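Putative metal binding protein (Coccidioides immitis, PDB 3CVG) is of unconfirmed function but probably binds a metal ion or other small ligand in the cleft of a periplasmic-binding-protein fold. Local coordinates at residues Val145-Arg150 with Thr178-Tyr183; Phe107-Pro112 with Tyr200-Tyr205; Thr141-Arg146 with Leu196-Thr201. All blocks are in the same frame, centred on the assembly; numbering follows the deposited sequence.

How the contacts relate
Following the chain, strand 100-111 supplies Phe107-Pro112, then helix 125-138 leads to the loop 141-146, which runs straight into strand 147-149. Contact 1 closes the shortest loop, bringing 178-183 beside 145-150 after helix 155-166. Contacts 2 and 3 close longer loops. Contact 1 lies wholly within the loop of contact 2; contact 3 starts on the same stretch as contact 1, sharing Val145 and Arg146, and ends on the same strand as contact 2, sharing Tyr200 and Thr201. Strand 200-204 thus sits between 147-149, parallel to it, and 100-111, antiparallel, with a hydrogen bond from Leu148 N to Tyr200 O helping to join contacts 1 and 2.

Contact 1 (Val145-Arg150 with Thr178-Tyr183); sequences VRFLSR and TWYHQY
Arg146 lays a guanidinium face over Trp179 O, and its NH2 comes obliquely to 3.5 Å from His181 CB, the guanidinium and imidazole planes 41° apart. The chain is bent at chi3 (59°), and this brings NH1 to Thr178 O at 3.2 Å, a bent hydrogen bond that meets the carbonyl well off its plane. A water in the guanidinium plane joins Arg146 NH2 to the same Thr178 O. Glu199 takes NE of Arg146 and also holds His181 ND1, so one carboxylate ties the two side chains together from the stretch leading into strand 200-204.

Beneath them the backbones pair in parallel: Phe147 N donates to Trp179 O, His181 N to Phe147 O, Ser149 N to His181 O at 2.7 Å, and Tyr183 N to Ser149 O. On the face carrying Phe147, Tyr180 and Ser149, the Phe147 and Tyr180 side chains lie alongside, pointing the same way, Phe147 CD2 meeting Tyr180 CE1 obliquely at 3.9 Å. Ser149 CB lies 3.5 Å from Tyr180 CZ, while Ser149 OG and Tyr180 OH both bond to Glu160 of helix 155-166. On the other face Leu148 CG packs on Tyr183 CB at 3.8 Å. Strand 147-149, helix 155-166 and strand 180-182 form the beta-alpha-beta unit found in the alpha/beta lobes of periplasmic binding proteins.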
loop_
_atom_site.group_PDB
_atom_site.type_symbol
_atom_site.label_atom_id
_atom_site.label_comp_id
_atom_site.label_asym_id
_atom_site.label_seq_id
_atom_site.Cartn_x
_atom_site.Cartn_y
_atom_site.Cartn_z
ATOM N N VAL A 145 -24.814 8.990 2.193
ATOM C CA VAL A 145 -23.713 8.049 2.031
ATOM C C VAL A 145 -22.826 8.506 0.874
ATOM O O VAL A 145 -23.285 8.600 -0.263
ATOM C CB VAL A 145 -24.241 6.633 1.729
ATOM C CG1 VAL A 145 -23.085 5.683 1.441
ATOM C CG2 VAL A 145 -25.062 6.131 2.912
ATOM N N ARG A 146 -21.572 8.827 1.182
ATOM C CA ARG A 146 -20.604 9.249 0.172
ATOM C C ARG A 146 -19.311 8.437 0.355
ATOM O O ARG A 146 -18.994 8.003 1.465
ATOM C CB ARG A 146 -20.331 10.757 0.285
ATOM C CG ARG A 146 -21.548 11.631 -0.098
ATOM C CD ARG A 146 -21.313 13.102 0.209
ATOM N NE ARG A 146 -20.146 13.640 -0.492
ATOM C CZ ARG A 146 -20.118 13.923 -1.791
ATOM N NH1 ARG A 146 -21.195 13.722 -2.543
ATOM N NH2 ARG A 146 -19.019 14.424 -2.333
ATOM N N PHE A 147 -18.589 8.210 -0.740
ATOM C CA PHE A 147 -17.345 7.442 -0.706
ATOM C C PHE A 147 -16.207 8.279 -1.280
ATOM O O PHE A 147 -16.310 8.756 -2.415
ATOM C CB PHE A 147 -17.489 6.165 -1.541
ATOM C CG PHE A 147 -16.264 5.310 -1.539
ATOM C CD1 PHE A 147 -16.069 4.360 -0.543
ATOM C CD2 PHE A 147 -15.276 5.487 -2.502
ATOM C CE1 PHE A 147 -14.909 3.598 -0.509
ATOM C CE2 PHE A 147 -14.110 4.724 -2.468
ATOM C CZ PHE A 147 -13.936 3.781 -1.468
ATOM N N LEU A 148 -15.126 8.434 -0.513
ATOM C CA LEU A 148 -13.979 9.229 -0.956
ATOM C C LEU A 148 -12.912 8.418 -1.689
ATOM O O LEU A 148 -12.345 7.460 -1.152
ATOM C CB LEU A 148 -13.330 9.964 0.231
ATOM C CG LEU A 148 -12.309 11.078 -0.076
ATOM C CD1 LEU A 148 -12.293 12.067 1.077
ATOM C CD2 LEU A 148 -10.892 10.519 -0.316
ATOM N N SER A 149 -12.645 8.819 -2.923
ATOM C CA SER A 149 -11.641 8.169 -3.754
ATOM C C SER A 149 -10.488 9.132 -4.026
ATOM O O SER A 149 -10.704 10.289 -4.397
ATOM C CB SER A 149 -12.264 7.709 -5.079
ATOM O OG SER A 149 -11.272 7.371 -6.039
ATOM N N ARG A 150 -9.262 8.662 -3.830
ATOM C CA ARG A 150 -8.096 9.492 -4.103
ATOM C C ARG A 150 -7.936 9.712 -5.615
ATOM O O ARG A 150 -7.225 10.628 -6.039
ATOM C CB ARG A 150 -6.849 8.869 -3.481
ATOM C CG ARG A 150 -6.794 9.091 -1.964
ATOM C CD ARG A 150 -5.679 8.293 -1.311
ATOM N NE ARG A 150 -4.395 8.543 -1.952
ATOM C CZ ARG A 150 -3.391 7.675 -1.962
ATOM N NH1 ARG A 150 -3.523 6.500 -1.360
ATOM N NH2 ARG A 150 -2.261 7.974 -2.593
ATOM N N THR A 178 -22.557 10.954 -8.277
ATOM C CA THR A 178 -22.107 12.131 -7.555
ATOM C C THR A 178 -21.637 11.891 -6.132
ATOM O O THR A 178 -20.912 12.725 -5.585
ATOM C CB THR A 178 -23.188 13.266 -7.570
ATOM O OG1 THR A 178 -24.377 12.826 -6.910
ATOM C CG2 THR A 178 -23.526 13.642 -9.005
ATOM N N TRP A 179 -22.053 10.775 -5.532
ATOM C CA TRP A 179 -21.608 10.424 -4.180
ATOM C C TRP A 179 -20.173 9.843 -4.201
ATOM O O TRP A 179 -19.559 9.626 -3.146
ATOM C CB TRP A 179 -22.561 9.410 -3.544
ATOM C CG TRP A 179 -22.961 8.266 -4.444
ATOM C CD1 TRP A 179 -24.078 8.193 -5.222
ATOM C CD2 TRP A 179 -22.263 7.029 -4.628
ATOM N NE1 TRP A 179 -24.125 6.983 -5.877
ATOM C CE2 TRP A 179 -23.022 6.248 -5.530
ATOM C CE3 TRP A 179 -21.068 6.501 -4.122
ATOM C CZ2 TRP A 179 -22.628 4.968 -5.935
ATOM C CZ3 TRP A 179 -20.672 5.229 -4.524
ATOM C CH2 TRP A 179 -21.450 4.476 -5.422
ATOM N N TYR A 180 -19.654 9.574 -5.399
ATOM C CA TYR A 180 -18.294 9.050 -5.555
ATOM C C TYR A 180 -17.445 10.314 -5.562
ATOM O O TYR A 180 -17.315 10.995 -6.587
ATOM C CB TYR A 180 -18.158 8.280 -6.876
ATOM C CG TYR A 180 -16.842 7.538 -7.039
ATOM C CD1 TYR A 180 -16.543 6.407 -6.265
ATOM C CD2 TYR A 180 -15.905 7.948 -7.986
ATOM C CE1 TYR A 180 -15.338 5.706 -6.441
ATOM C CE2 TYR A 180 -14.705 7.260 -8.165
ATOM C CZ TYR A 180 -14.426 6.140 -7.395
ATOM O OH TYR A 180 -13.234 5.458 -7.585
ATOM N N HIS A 181 -16.885 10.614 -4.395
ATOM C CA HIS A 181 -16.108 11.819 -4.153
ATOM C C HIS A 181 -14.616 11.748 -4.442
ATOM O O HIS A 181 -13.866 11.028 -3.773
ATOM C CB HIS A 181 -16.328 12.249 -2.696
ATOM C CG HIS A 181 -15.588 13.493 -2.306
ATOM N ND1 HIS A 181 -15.251 13.774 -0.998
ATOM C CD2 HIS A 181 -15.116 14.521 -3.045
ATOM C CE1 HIS A 181 -14.595 14.922 -0.953
ATOM N NE2 HIS A 181 -14.500 15.396 -2.181
ATOM N N GLN A 182 -14.203 12.524 -5.437
ATOM C CA GLN A 182 -12.815 12.606 -5.851
ATOM C C GLN A 182 -12.090 13.657 -5.031
ATOM O O GLN A 182 -12.364 14.850 -5.162
ATOM C CB GLN A 182 -12.723 12.985 -7.335
ATOM C CG GLN A 182 -13.208 11.908 -8.298
ATOM C CD GLN A 182 -13.135 12.357 -9.755
ATOM O OE1 GLN A 182 -12.289 13.174 -10.132
ATOM N NE2 GLN A 182 -14.007 11.806 -10.581
ATOM N N TYR A 183 -11.168 13.217 -4.185
ATOM C CA TYR A 183 -10.377 14.136 -3.366
ATOM C C TYR A 183 -8.942 13.677 -3.634
ATOM O O TYR A 183 -8.430 12.763 -2.978
ATOM C CB TYR A 183 -10.741 13.968 -1.893
ATOM C CG TYR A 183 -10.081 14.980 -0.986
ATOM C CD1 TYR A 183 -10.515 16.313 -0.948
ATOM C CD2 TYR A 183 -9.004 14.617 -0.178
ATOM C CE1 TYR A 183 -9.881 17.259 -0.119
ATOM C CE2 TYR A 183 -8.368 15.552 0.649
ATOM C CZ TYR A 183 -8.810 16.865 0.672
ATOM O OH TYR A 183 -8.180 17.779 1.492
HETATM O O HOH W 1 -18.748 14.579 -5.238
#

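Contact 2 (Phe107-Pro112 with Tyr200-Tyr205); sequences FMLIGP and YTITDY
Thr203 O receives the shortest hydrogen bond of the pairing, from Met108 N at 2.8 Å, with the donor tilted 35° from the carbonyl plane. The same oxygen also lies in the plane of the Phe107 ring, at its edge, 3.7 Å from CD1, and takes a CA-H...O contact from Phe107. Thr203 N returns a bond to Met108 O, closing one antiparallel hydrogen-bonded pair; Ile110 and Thr201 make the next, with Ile110 N reaching Thr201 O in an almost straight line (173° at the hydrogen).

On one face the paired residues Met108/Thr203 and Ile110/Thr201 lie alongside. Met108, a selenomethionine, sets CG 3.8 Å from Thr203 CG2, and with SE anti to CA (chi2 -173°) it brings SE to the edge of the Tyr205 ring, 4.2 Å from CD1. Ile110 CG1 meets Thr201 CG2 at 3.7 Å; each of these two atoms is wedged between its own backbone N and carbonyl carbon. Helix 187-196 packs on this face through Leu191 and Ala194. On the opposite face Ile202 CD1 reaches across to Leu109 CB at 3.7 Å, the two side chains crossing at about a right angle, while Ile202 CG2 approaches Phe107 CD1. Helices 125-138 and 155-166 close over these residues.

At the far end Pro112 CD stands 4.0 Å above the centre of the Tyr200 ring, a CH-pi contact, and the phenol oxygen bonds to Asn115 and Ala117. Asp204 is the N-cap of helix 205-208 and bonds to Thr207. Four cross-strand bonds thus satisfy backbone groups of Met108, Ile110, Thr201 and Thr203, the other edge of 107-111 pairs with neighbouring strands, and mostly hydrocarbon groups fill both faces, consistent with a buried sheet core held between helices.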
loop_
_atom_site.group_PDB
_atom_site.type_symbol
_atom_site.label_atom_id
_atom_site.label_comp_id
_atom_site.label_asym_id
_atom_site.label_seq_id
_atom_site.Cartn_x
_atom_site.Cartn_y
_atom_site.Cartn_z
ATOM N N PHE A 107 -5.263 -2.919 3.938
ATOM C CA PHE A 107 -6.188 -1.835 3.614
ATOM C C PHE A 107 -7.329 -1.923 4.635
ATOM O O PHE A 107 -7.496 -2.948 5.304
ATOM C CB PHE A 107 -6.781 -2.027 2.205
ATOM C CG PHE A 107 -5.816 -1.735 1.075
ATOM C CD1 PHE A 107 -5.386 -0.437 0.823
ATOM C CD2 PHE A 107 -5.371 -2.761 0.238
ATOM C CE1 PHE A 107 -4.530 -0.157 -0.253
ATOM C CE2 PHE A 107 -4.516 -2.495 -0.836
ATOM C CZ PHE A 107 -4.096 -1.188 -1.081
HETATM N N MSE A 108 -8.103 -0.851 4.768
HETATM C CA MSE A 108 -9.252 -0.863 5.662
HETATM C C MSE A 108 -10.360 0.046 5.142
HETATM O O MSE A 108 -10.092 1.058 4.479
HETATM C CB MSE A 108 -8.871 -0.461 7.104
HETATM C CG MSE A 108 -7.717 0.528 7.273
HETATM SE SE MSE A 108 -7.209 0.758 9.180
HETATM C CE MSE A 108 -8.596 1.979 9.744
ATOM N N LEU A 109 -11.603 -0.351 5.398
ATOM C CA LEU A 109 -12.758 0.451 5.009
ATOM C C LEU A 109 -13.199 1.136 6.291
ATOM O O LEU A 109 -13.493 0.472 7.288
ATOM C CB LEU A 109 -13.894 -0.424 4.487
ATOM C CG LEU A 109 -15.183 0.338 4.170
ATOM C CD1 LEU A 109 -14.940 1.315 3.008
ATOM C CD2 LEU A 109 -16.288 -0.653 3.834
ATOM N N ILE A 110 -13.206 2.461 6.281
ATOM C CA ILE A 110 -13.613 3.206 7.459
ATOM C C ILE A 110 -14.759 4.141 7.070
ATOM O O ILE A 110 -14.945 4.451 5.891
ATOM C CB ILE A 110 -12.417 3.998 8.041
ATOM C CG1 ILE A 110 -11.982 5.110 7.081
ATOM C CG2 ILE A 110 -11.235 3.056 8.270
ATOM C CD1 ILE A 110 -12.720 6.424 7.289
ATOM N N GLY A 111 -15.537 4.573 8.058
ATOM C CA GLY A 111 -16.652 5.463 7.784
ATOM C C GLY A 111 -17.079 6.204 9.039
ATOM O O GLY A 111 -16.537 5.960 10.120
ATOM N N PRO A 112 -18.056 7.118 8.934
ATOM C CA PRO A 112 -18.519 7.877 10.098
ATOM C C PRO A 112 -19.280 7.043 11.127
ATOM O O PRO A 112 -19.895 6.031 10.796
ATOM C CB PRO A 112 -19.395 8.959 9.470
ATOM C CG PRO A 112 -20.018 8.244 8.320
ATOM C CD PRO A 112 -18.847 7.456 7.734
ATOM N N TYR A 200 -17.259 7.438 3.789
ATOM C CA TYR A 200 -16.585 6.157 3.892
ATOM C C TYR A 200 -15.412 6.245 2.926
ATOM O O TYR A 200 -15.447 7.029 1.970
ATOM C CB TYR A 200 -17.497 5.020 3.442
ATOM C CG TYR A 200 -18.693 4.777 4.336
ATOM C CD1 TYR A 200 -18.705 3.721 5.250
ATOM C CD2 TYR A 200 -19.830 5.578 4.238
ATOM C CE1 TYR A 200 -19.828 3.464 6.045
ATOM C CE2 TYR A 200 -20.959 5.330 5.023
ATOM C CZ TYR A 200 -20.953 4.269 5.925
ATOM O OH TYR A 200 -22.078 4.016 6.685
ATOM N N THR A 201 -14.369 5.467 3.183
ATOM C CA THR A 201 -13.224 5.456 2.294
ATOM C C THR A 201 -12.328 4.264 2.580
ATOM O O THR A 201 -12.332 3.723 3.687
ATOM C CB THR A 201 -12.369 6.735 2.442
ATOM O OG1 THR A 201 -11.438 6.804 1.362
ATOM C CG2 THR A 201 -11.582 6.715 3.761
ATOM N N ILE A 202 -11.586 3.843 1.563
ATOM C CA ILE A 202 -10.631 2.760 1.732
ATOM C C ILE A 202 -9.336 3.506 1.997
ATOM O O ILE A 202 -9.006 4.457 1.283
ATOM C CB ILE A 202 -10.496 1.899 0.460
ATOM C CG1 ILE A 202 -11.729 0.995 0.315
ATOM C CG2 ILE A 202 -9.215 1.082 0.507
ATOM C CD1 ILE A 202 -11.856 -0.092 1.379
ATOM N N THR A 203 -8.638 3.100 3.051
ATOM C CA THR A 203 -7.377 3.711 3.443
ATOM C C THR A 203 -6.460 2.556 3.862
ATOM O O THR A 203 -6.805 1.389 3.666
ATOM C CB THR A 203 -7.592 4.714 4.628
ATOM O OG1 THR A 203 -6.358 5.367 4.951
ATOM C CG2 THR A 203 -8.111 3.993 5.869
ATOM N N ASP A 204 -5.298 2.861 4.423
ATOM C CA ASP A 204 -4.409 1.781 4.842
ATOM C C ASP A 204 -4.052 1.922 6.314
ATOM O O ASP A 204 -4.160 3.009 6.888
ATOM C CB ASP A 204 -3.138 1.749 3.983
ATOM C CG ASP A 204 -2.336 3.023 4.077
ATOM O OD1 ASP A 204 -2.709 4.028 3.432
ATOM O OD2 ASP A 204 -1.327 3.030 4.805
ATOM N N TYR A 205 -3.627 0.816 6.917
ATOM C CA TYR A 205 -3.283 0.800 8.331
ATOM C C TYR A 205 -2.287 1.874 8.753
ATOM O O TYR A 205 -2.500 2.548 9.760
ATOM C CB TYR A 205 -2.744 -0.581 8.724
ATOM C CG TYR A 205 -2.631 -0.791 10.222
ATOM C CD1 TYR A 205 -3.681 -0.445 11.076
ATOM C CD2 TYR A 205 -1.486 -1.368 10.782
ATOM C CE1 TYR A 205 -3.595 -0.668 12.452
ATOM C CE2 TYR A 205 -1.391 -1.601 12.153
ATOM C CZ TYR A 205 -2.442 -1.247 12.980
ATOM O OH TYR A 205 -2.344 -1.455 14.331
#

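Contact 3 (Thr141-Arg146 with Leu196-Thr201); sequences TKPPVR and LLREYT
The loop 141-146, with a cis peptide bond before Pro143, draws up to the chain leaving helix 187-196, where Arg198 has positive phi in a Schellman motif, and the two backbones join where Tyr200 N donates to Arg146 O at 3.0 Å. That carbonyl oxygen also lies in the plane of the Tyr200 ring, at its edge.

Arg198 lays one guanidinium face on Pro143, whose CB stands 3.6 Å above its centre. Lys142 NZ comes within 3.8 Å of Arg198 NH2, an approach of like charges where both side chains are exposed. Arg146 and Glu199 run alongside, pointing the same way, and form a salt bridge from Arg146 NE to Glu199 OE2 at 2.8 Å. The donor comes in from above the carboxylate plane, 38° out of it, and the acid has a second partner through OE1. Nearby one water accepts from Arg146 N and donates to Pro144 O and Arg198 O, bridging the two segments.

Glu199 probably offsets the charge of Arg146, a site separate from Lys142 and Arg198, whose mutual repulsion is probably eased by solvent.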
loop_
_atom_site.group_PDB
_atom_site.type_symbol
_atom_site.label_atom_id
_atom_site.label_comp_id
_atom_site.label_asym_id
_atom_site.label_seq_id
_atom_site.Cartn_x
_atom_site.Cartn_y
_atom_site.Cartn_z
ATOM N N THR A 141 -30.445 9.565 3.555
ATOM C CA THR A 141 -29.931 9.191 4.863
ATOM C C THR A 141 -29.247 10.400 5.462
ATOM O O THR A 141 -28.953 11.369 4.756
ATOM C CB THR A 141 -28.896 8.054 4.771
ATOM O OG1 THR A 141 -27.758 8.500 4.016
ATOM C CG2 THR A 141 -29.508 6.835 4.103
ATOM N N LYS A 142 -29.002 10.350 6.763
ATOM C CA LYS A 142 -28.331 11.450 7.428
ATOM C C LYS A 142 -27.136 10.936 8.220
ATOM O O LYS A 142 -27.291 10.222 9.204
ATOM C CB LYS A 142 -29.291 12.198 8.356
ATOM C CG LYS A 142 -28.756 13.565 8.777
ATOM C CD LYS A 142 -28.359 14.377 7.540
ATOM C CE LYS A 142 -27.047 15.113 7.751
ATOM N NZ LYS A 142 -26.583 15.770 6.505
ATOM N N PRO A 143 -25.919 11.279 7.777
ATOM C CA PRO A 143 -25.701 12.107 6.586
ATOM C C PRO A 143 -25.834 11.264 5.315
ATOM O O PRO A 143 -26.060 10.057 5.384
ATOM C CB PRO A 143 -24.284 12.622 6.797
ATOM C CG PRO A 143 -23.615 11.431 7.441
ATOM C CD PRO A 143 -24.644 10.985 8.459
ATOM N N PRO A 144 -25.732 11.893 4.134
ATOM C CA PRO A 144 -25.853 11.067 2.930
ATOM C C PRO A 144 -24.636 10.145 2.822
ATOM O O PRO A 144 -23.557 10.470 3.323
ATOM C CB PRO A 144 -25.908 12.102 1.807
ATOM C CG PRO A 144 -25.047 13.205 2.336
ATOM C CD PRO A 144 -25.483 13.304 3.787
ATOM N N VAL A 145 -24.814 8.990 2.193
ATOM C CA VAL A 145 -23.713 8.049 2.031
ATOM C C VAL A 145 -22.826 8.506 0.874
ATOM O O VAL A 145 -23.285 8.600 -0.263
ATOM C CB VAL A 145 -24.241 6.633 1.729
ATOM C CG1 VAL A 145 -23.085 5.683 1.441
ATOM C CG2 VAL A 145 -25.062 6.131 2.912
ATOM N N ARG A 146 -21.572 8.827 1.182
ATOM C CA ARG A 146 -20.604 9.249 0.172
ATOM C C ARG A 146 -19.311 8.437 0.355
ATOM O O ARG A 146 -18.994 8.003 1.465
ATOM C CB ARG A 146 -20.331 10.757 0.285
ATOM C CG ARG A 146 -21.548 11.631 -0.098
ATOM C CD ARG A 146 -21.313 13.102 0.209
ATOM N NE ARG A 146 -20.146 13.640 -0.492
ATOM C CZ ARG A 146 -20.118 13.923 -1.791
ATOM N NH1 ARG A 146 -21.195 13.722 -2.543
ATOM N NH2 ARG A 146 -19.019 14.424 -2.333
ATOM N N LEU A 196 -13.548 14.198 8.308
ATOM C CA LEU A 196 -14.157 15.515 8.499
ATOM C C LEU A 196 -15.466 15.650 7.732
ATOM O O LEU A 196 -16.401 16.301 8.191
ATOM C CB LEU A 196 -13.208 16.624 8.040
ATOM C CG LEU A 196 -11.932 16.886 8.845
ATOM C CD1 LEU A 196 -11.127 18.009 8.203
ATOM C CD2 LEU A 196 -12.301 17.257 10.268
ATOM N N LEU A 197 -15.530 15.027 6.560
ATOM C CA LEU A 197 -16.714 15.110 5.715
ATOM C C LEU A 197 -17.741 14.027 5.996
ATOM O O LEU A 197 -18.804 14.015 5.382
ATOM C CB LEU A 197 -16.299 15.021 4.247
ATOM C CG LEU A 197 -15.351 16.104 3.738
ATOM C CD1 LEU A 197 -14.688 15.612 2.464
ATOM C CD2 LEU A 197 -16.116 17.410 3.505
ATOM N N ARG A 198 -17.419 13.120 6.916
ATOM C CA ARG A 198 -18.306 12.011 7.255
ATOM C C ARG A 198 -18.562 11.095 6.056
ATOM O O ARG A 198 -19.706 10.781 5.731
ATOM C CB ARG A 198 -19.640 12.528 7.809
ATOM C CG ARG A 198 -19.504 13.270 9.131
ATOM C CD ARG A 198 -20.864 13.703 9.656
ATOM N NE ARG A 198 -21.429 14.767 8.833
ATOM C CZ ARG A 198 -22.695 15.163 8.886
ATOM N NH1 ARG A 198 -23.542 14.580 9.728
ATOM N NH2 ARG A 198 -23.111 16.144 8.097
ATOM N N GLU A 199 -17.489 10.668 5.399
ATOM C CA GLU A 199 -17.608 9.783 4.250
ATOM C C GLU A 199 -16.862 8.479 4.506
ATOM O O GLU A 199 -15.956 8.412 5.348
ATOM C CB GLU A 199 -17.028 10.450 2.996
ATOM C CG GLU A 199 -17.591 11.831 2.707
ATOM C CD GLU A 199 -17.016 12.475 1.454
ATOM O OE1 GLU A 199 -15.899 12.106 1.017
ATOM O OE2 GLU A 199 -17.681 13.375 0.911
ATOM N N TYR A 200 -17.259 7.438 3.789
ATOM C CA TYR A 200 -16.585 6.157 3.892
ATOM C C TYR A 200 -15.412 6.245 2.926
ATOM O O TYR A 200 -15.447 7.029 1.970
ATOM C CB TYR A 200 -17.497 5.020 3.442
ATOM C CG TYR A 200 -18.693 4.777 4.336
ATOM C CD1 TYR A 200 -18.705 3.721 5.250
ATOM C CD2 TYR A 200 -19.830 5.578 4.238
ATOM C CE1 TYR A 200 -19.828 3.464 6.045
ATOM C CE2 TYR A 200 -20.959 5.330 5.023
ATOM C CZ TYR A 200 -20.953 4.269 5.925
ATOM O OH TYR A 200 -22.078 4.016 6.685
ATOM N N THR A 201 -14.369 5.467 3.183
ATOM C CA THR A 201 -13.224 5.456 2.294
ATOM C C THR A 201 -12.328 4.264 2.580
ATOM O O THR A 201 -12.332 3.723 3.687
ATOM C CB THR A 201 -12.369 6.735 2.442
ATOM O OG1 THR A 201 -11.438 6.804 1.362
ATOM C CG2 THR A 201 -11.582 6.715 3.761
HETATM O O HOH W 2 -21.355 8.796 4.118
HETATM O O HOH W 3 -21.457 12.490 4.026
#